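Local atomic coordinates of putative uncharacterized protein (Chaetomium thermophilum, PDB entry 5T8V), a protein that probably acts in loading the cohesin ring onto chromatin, as the C-terminal, HEAT-repeat part of the cohesin loader Scc2. Residues R708-A713 with N731-R736; D715-N720 with E753-A758. One frame throughout, in Å; residues are numbered along the deposited sequence.

Helix 703-719 takes part in both contacts, meeting the end of helix 723-735 in interaction 1 and the end of helix 742-755 in interaction 2. All three helices follow one another in the all-helical stack that the chain forms, and the centres of the two contacts lie about 11 Å apart. They also join directly: Leu733 packs on Ile755, and Leu734 on Trp756. Both contacts are mainly buried. Interaction 1 is made of flexible aliphatic chains, with an arginine stem at its more open end. Interaction 2 instead sets an aromatic ring against a branched side chain, adds one weak polar contact between aromatics, and runs out to the surface at Leu718.

Interaction 1: residues R708-A713 with N731-R736; sequences RAMKLA and NGLLHR
Met710 leans from helix 703-719 onto the last turn of helix 723-735, meeting Leu733 with the root of its side chain and Arg736 with its tip. Its CB starts the contact, 3.6 Å from CD2 of Leu733. CG lies between the backbone N and the carbonyl carbon (chi1 58°), and from there the chain runs on extended through SD. A bend at the last torsion then turns the terminal methyl, so that CE comes 3.8 Å from Arg736 CG and also touches Arg736 CD. Here methionine crosses the arginine stem at about a right angle, one methyl resting on a row of methylenes. An unbranched, flexible chain suits this place, since it can serve two partners three residues apart.

The two helices are consecutive members of a HEAT-repeat array; between residues 708-713 and 731-736 the nearest CA atoms are those of Met710 and Leu733, 6.9 Å apart. Val744 and Leu747 of helix 742-755 also touch the methionine. Leucine suits position 733 because its branched end reaches over to the methionine root.

Arg736, the first residue to leave helical geometry, has a stem long enough to give methylenes to Met710 while its NE forms a salt bridge with Asp739. Just before it, His735 ND1 donates in its ring plane to Asn731 O, one turn earlier, over 3.2 Å, reaching that oxygen from the face opposite to His735 N.

Interaction 2: residues D715-N720 with E753-A758; sequences DIYLRN and EEIWFA
Tyr717 and Leu718 of helix 703-719 close on Ile755 and Trp756 at the end of helix 742-755. The central interaction is CH-pi: Ile755 CD1 stands 3.9 Å from the centroid of the Tyr717 ring, only 1° off its normal. The ring gets there because its CG lies opposite the backbone N (chi1 -176°), and a flat ring offers the Ile755 methyl a broad face to lie over.

Apolar packing widens the patch. CB of Ile755 lies 3.7 Å from Tyr717 CE1, while its CG2 branch meets Leu718 CD2 at 4.0 Å, so the beta-branched residue fills the angle between tyrosine and leucine.

The polar link is modest. Trp756 NE1 donates a weak hydrogen bond to Tyr717 OH, 3.3 Å long and bent to 126°, with the hydroxyl at the indole edge, near its plane. With an alanine at Tyr717, the indole N-H is likely to lose this acceptor and the Ile755 methyl the ring face it lies over.

Around this contact, Arg726 of helix 723-735 makes a cation-pi interaction with Tyr717, and Ala730 of the same helix touches Trp756. Helix 773-786 adds Leu779 against the tyrosine and Met780 against Trp756, whose indole also packs on Leu793 of helix 791-801.

Interaction 1: residues R708-A713 with N731-R736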
loop_
_atom_site.group_PDB
_atom_site.type_symbol
_atom_site.label_atom_id
_atom_site.label_comp_id
_atom_site.label_asym_id
_atom_site.label_seq_id
_atom_site.Cartn_x
_atom_site.Cartn_y
_atom_site.Cartn_z
ATOM N N ARG A 708 -2.174 -2.946 14.201
ATOM C CA ARG A 708 -1.429 -3.758 13.244
ATOM C C ARG A 708 0.073 -3.587 13.436
ATOM O O ARG A 708 0.827 -4.570 13.478
ATOM C CB ARG A 708 -1.835 -3.388 11.817
ATOM C CG ARG A 708 -1.081 -4.164 10.751
ATOM C CD ARG A 708 -1.763 -4.072 9.397
ATOM N NE ARG A 708 -1.148 -4.970 8.423
ATOM C CZ ARG A 708 -1.650 -5.231 7.220
ATOM N NH1 ARG A 708 -2.785 -4.666 6.831
ATOM N NH2 ARG A 708 -1.017 -6.064 6.406
ATOM N N ALA A 709 0.527 -2.338 13.563
ATOM C CA ALA A 709 1.954 -2.074 13.701
ATOM C C ALA A 709 2.535 -2.736 14.945
ATOM O O ALA A 709 3.688 -3.182 14.926
ATOM C CB ALA A 709 2.209 -0.568 13.735
ATOM N N MET A 710 1.766 -2.807 16.032
ATOM C CA MET A 710 2.289 -3.410 17.251
ATOM C C MET A 710 2.145 -4.926 17.268
ATOM O O MET A 710 2.903 -5.596 17.980
ATOM C CB MET A 710 1.616 -2.797 18.482
ATOM C CG MET A 710 0.109 -2.909 18.536
ATOM S SD MET A 710 -0.572 -2.057 19.977
ATOM C CE MET A 710 -0.135 -0.352 19.633
ATOM N N LYS A 711 1.211 -5.489 16.500
ATOM C CA LYS A 711 1.210 -6.935 16.302
ATOM C C LYS A 711 2.428 -7.362 15.487
ATOM O O LYS A 711 3.157 -8.291 15.865
ATOM C CB LYS A 711 -0.086 -7.369 15.615
ATOM C CG LYS A 711 -0.436 -8.841 15.803
ATOM C CD LYS A 711 -0.931 -9.123 17.215
ATOM C CE LYS A 711 -1.327 -10.583 17.389
ATOM N NZ LYS A 711 -1.815 -10.878 18.767
ATOM N N LEU A 712 2.668 -6.680 14.364
ATOM C CA LEU A 712 3.892 -6.909 13.605
ATOM C C LEU A 712 5.121 -6.735 14.487
ATOM O O LEU A 712 6.052 -7.548 14.442
ATOM C CB LEU A 712 3.947 -5.954 12.412
ATOM C CG LEU A 712 5.238 -5.939 11.588
ATOM C CD1 LEU A 712 5.489 -7.291 10.944
ATOM C CD2 LEU A 712 5.180 -4.844 10.535
ATOM N N ALA A 713 5.137 -5.678 15.304
ATOM C CA ALA A 713 6.264 -5.451 16.201
ATOM C C ALA A 713 6.403 -6.573 17.217
ATOM O O ALA A 713 7.513 -6.853 17.681
ATOM C CB ALA A 713 6.106 -4.108 16.911
ATOM N N ASN A 731 9.441 -0.687 24.776
ATOM C CA ASN A 731 9.210 0.665 25.271
ATOM C C ASN A 731 8.005 1.299 24.588
ATOM O O ASN A 731 7.174 1.934 25.249
ATOM C CB ASN A 731 10.458 1.523 25.066
ATOM C CG ASN A 731 10.385 2.840 25.809
ATOM O OD1 ASN A 731 9.694 3.767 25.386
ATOM N ND2 ASN A 731 11.098 2.931 26.928
ATOM N N GLY A 732 7.885 1.134 23.268
ATOM C CA GLY A 732 6.715 1.658 22.576
ATOM C C GLY A 732 5.433 0.970 23.007
ATOM O O GLY A 732 4.443 1.624 23.359
ATOM N N LEU A 733 5.431 -0.365 22.979
ATOM C CA LEU A 733 4.277 -1.127 23.444
ATOM C C LEU A 733 3.823 -0.649 24.815
ATOM O O LEU A 733 2.634 -0.393 25.036
ATOM C CB LEU A 733 4.620 -2.618 23.491
ATOM C CG LEU A 733 4.656 -3.356 22.155
ATOM C CD1 LEU A 733 5.340 -4.705 22.312
ATOM C CD2 LEU A 733 3.251 -3.536 21.612
ATOM N N LEU A 734 4.765 -0.525 25.752
ATOM C CA LEU A 734 4.410 -0.058 27.086
ATOM C C LEU A 734 3.840 1.353 27.040
ATOM O O LEU A 734 2.844 1.646 27.709
ATOM C CB LEU A 734 5.626 -0.124 28.006
ATOM C CG LEU A 734 5.923 -1.500 28.613
ATOM C CD1 LEU A 734 7.347 -1.591 29.144
ATOM C CD2 LEU A 734 4.933 -1.807 29.729
ATOM N N HIS A 735 4.444 2.239 26.244
ATOM C CA HIS A 735 3.889 3.582 26.094
ATOM C C HIS A 735 2.448 3.541 25.607
ATOM O O HIS A 735 1.675 4.466 25.881
ATOM C CB HIS A 735 4.738 4.408 25.128
ATOM C CG HIS A 735 5.686 5.346 25.806
ATOM N ND1 HIS A 735 7.004 5.025 26.052
ATOM C CD2 HIS A 735 5.506 6.596 26.293
ATOM C CE1 HIS A 735 7.595 6.038 26.659
ATOM N NE2 HIS A 735 6.709 7.004 26.817
ATOM N N ARG A 736 2.065 2.487 24.889
ATOM C CA ARG A 736 0.719 2.380 24.343
ATOM C C ARG A 736 -0.278 1.760 25.318
ATOM O O ARG A 736 -1.373 1.371 24.898
ATOM C CB ARG A 736 0.747 1.571 23.043
ATOM C CG ARG A 736 1.527 2.239 21.919
ATOM C CD ARG A 736 0.643 3.155 21.079
ATOM N NE ARG A 736 0.007 4.212 21.862
ATOM C CZ ARG A 736 0.562 5.388 22.139
ATOM N NH1 ARG A 736 1.781 5.682 21.704
ATOM N NH2 ARG A 736 -0.105 6.280 22.858
#

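Interaction 2: residues D715-N720 with E753-A758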
loop_
_atom_site.group_PDB
_atom_site.type_symbol
_atom_site.label_atom_id
_atom_site.label_comp_id
_atom_site.label_asym_id
_atom_site.label_seq_id
_atom_site.Cartn_x
_atom_site.Cartn_y
_atom_site.Cartn_z
ATOM N N ASP A 715 5.599 -9.884 16.530
ATOM C CA ASP A 715 6.257 -10.935 15.759
ATOM C C ASP A 715 7.752 -10.663 15.629
ATOM O O ASP A 715 8.578 -11.566 15.821
ATOM C CB ASP A 715 5.609 -11.056 14.379
ATOM C CG ASP A 715 4.171 -11.543 14.450
ATOM O OD1 ASP A 715 3.855 -12.337 15.362
ATOM O OD2 ASP A 715 3.359 -11.132 13.593
ATOM N N ILE A 716 8.120 -9.419 15.319
ATOM C CA ILE A 716 9.532 -9.072 15.187
ATOM C C ILE A 716 10.248 -9.231 16.521
ATOM O O ILE A 716 11.398 -9.685 16.576
ATOM C CB ILE A 716 9.680 -7.642 14.637
ATOM C CG1 ILE A 716 9.025 -7.533 13.255
ATOM C CG2 ILE A 716 11.148 -7.256 14.557
ATOM C CD1 ILE A 716 8.817 -6.110 12.773
ATOM N N TYR A 717 9.588 -8.850 17.617
ATOM C CA TYR A 717 10.192 -9.026 18.933
ATOM C C TYR A 717 10.550 -10.485 19.174
ATOM O O TYR A 717 11.624 -10.790 19.705
ATOM C CB TYR A 717 9.245 -8.522 20.022
ATOM C CG TYR A 717 9.829 -8.581 21.420
ATOM C CD1 TYR A 717 9.875 -9.776 22.126
ATOM C CD2 TYR A 717 10.327 -7.441 22.035
ATOM C CE1 TYR A 717 10.406 -9.835 23.400
ATOM C CE2 TYR A 717 10.860 -7.490 23.310
ATOM C CZ TYR A 717 10.897 -8.690 23.988
ATOM O OH TYR A 717 11.426 -8.746 25.258
ATOM N N LEU A 718 9.662 -11.405 18.788
ATOM C CA LEU A 718 9.960 -12.822 18.979
ATOM C C LEU A 718 11.054 -13.294 18.027
ATOM O O LEU A 718 11.887 -14.128 18.401
ATOM C CB LEU A 718 8.693 -13.658 18.798
ATOM C CG LEU A 718 7.547 -13.392 19.781
ATOM C CD1 LEU A 718 6.398 -14.354 19.517
ATOM C CD2 LEU A 718 8.014 -13.499 21.231
ATOM N N ARG A 719 11.074 -12.775 16.798
ATOM C CA ARG A 719 12.071 -13.218 15.824
ATOM C C ARG A 719 13.471 -12.759 16.212
ATOM O O ARG A 719 14.395 -13.571 16.331
ATOM C CB ARG A 719 11.723 -12.691 14.431
ATOM C CG ARG A 719 10.517 -13.335 13.783
ATOM C CD ARG A 719 10.535 -13.123 12.277
ATOM N NE ARG A 719 9.278 -12.559 11.782
ATOM C CZ ARG A 719 9.095 -11.295 11.411
ATOM N NH1 ARG A 719 10.090 -10.414 11.459
ATOM N NH2 ARG A 719 7.904 -10.907 10.979
ATOM N N ASN A 720 13.648 -11.454 16.398
ATOM C CA ASN A 720 14.969 -10.852 16.521
ATOM C C ASN A 720 15.416 -10.837 17.978
ATOM O O ASN A 720 14.683 -10.367 18.853
ATOM C CB ASN A 720 14.948 -9.432 15.960
ATOM C CG ASN A 720 16.266 -9.029 15.345
ATOM O OD1 ASN A 720 17.329 -9.258 15.918
ATOM N ND2 ASN A 720 16.204 -8.426 14.164
ATOM N N GLU A 753 2.136 -9.099 28.274
ATOM C CA GLU A 753 2.043 -10.314 29.076
ATOM C C GLU A 753 2.675 -11.491 28.351
ATOM O O GLU A 753 3.312 -12.348 28.975
ATOM C CB GLU A 753 0.581 -10.624 29.406
ATOM C CG GLU A 753 -0.152 -9.522 30.157
ATOM C CD GLU A 753 -1.534 -9.947 30.621
ATOM O OE1 GLU A 753 -1.812 -11.163 30.638
ATOM O OE2 GLU A 753 -2.345 -9.061 30.964
ATOM N N GLU A 754 2.513 -11.552 27.028
ATOM C CA GLU A 754 3.030 -12.692 26.280
ATOM C C GLU A 754 4.554 -12.666 26.202
ATOM O O GLU A 754 5.214 -13.680 26.462
ATOM C CB GLU A 754 2.421 -12.717 24.878
ATOM C CG GLU A 754 2.827 -13.930 24.056
ATOM C CD GLU A 754 2.123 -13.986 22.717
ATOM O OE1 GLU A 754 1.164 -13.209 22.515
ATOM O OE2 GLU A 754 2.528 -14.805 21.865
ATOM N N ILE A 755 5.133 -11.516 25.849
ATOM C CA ILE A 755 6.564 -11.459 25.561
ATOM C C ILE A 755 7.429 -11.261 26.803
ATOM O O ILE A 755 8.617 -11.613 26.775
ATOM C CB ILE A 755 6.875 -10.345 24.542
ATOM C CG1 ILE A 755 6.490 -8.968 25.099
ATOM C CG2 ILE A 755 6.153 -10.622 23.226
ATOM C CD1 ILE A 755 6.876 -7.804 24.200
ATOM N N TRP A 756 6.878 -10.712 27.884
ATOM C CA TRP A 756 7.635 -10.470 29.107
ATOM C C TRP A 756 7.267 -11.419 30.237
ATOM O O TRP A 756 8.155 -11.984 30.884
ATOM C CB TRP A 756 7.434 -9.020 29.577
ATOM C CG TRP A 756 8.395 -8.041 28.970
ATOM C CD1 TRP A 756 9.069 -8.173 27.790
ATOM C CD2 TRP A 756 8.795 -6.782 29.522
ATOM N NE1 TRP A 756 9.858 -7.071 27.572
ATOM C CE2 TRP A 756 9.710 -6.203 28.621
ATOM C CE3 TRP A 756 8.467 -6.087 30.689
ATOM C CZ2 TRP A 756 10.299 -4.962 28.852
ATOM C CZ3 TRP A 756 9.053 -4.855 30.916
ATOM C CH2 TRP A 756 9.960 -4.306 30.001
ATOM N N PHE A 757 5.975 -11.608 30.497
ATOM C CA PHE A 757 5.534 -12.399 31.640
ATOM C C PHE A 757 4.850 -13.683 31.190
ATOM O O PHE A 757 3.655 -13.877 31.438
ATOM C CB PHE A 757 4.594 -11.571 32.516
ATOM C CG PHE A 757 5.127 -10.207 32.847
ATOM C CD1 PHE A 757 6.170 -10.057 33.745
ATOM C CD2 PHE A 757 4.588 -9.076 32.259
ATOM C CE1 PHE A 757 6.663 -8.805 34.051
ATOM C CE2 PHE A 757 5.078 -7.821 32.561
ATOM C CZ PHE A 757 6.117 -7.685 33.458
ATOM N N ALA A 758 5.600 -14.563 30.535
ATOM C CA ALA A 758 5.091 -15.853 30.100
ATOM C C ALA A 758 6.105 -16.939 30.432
ATOM O O ALA A 758 7.310 -16.675 30.462
ATOM C CB ALA A 758 4.804 -15.861 28.592
#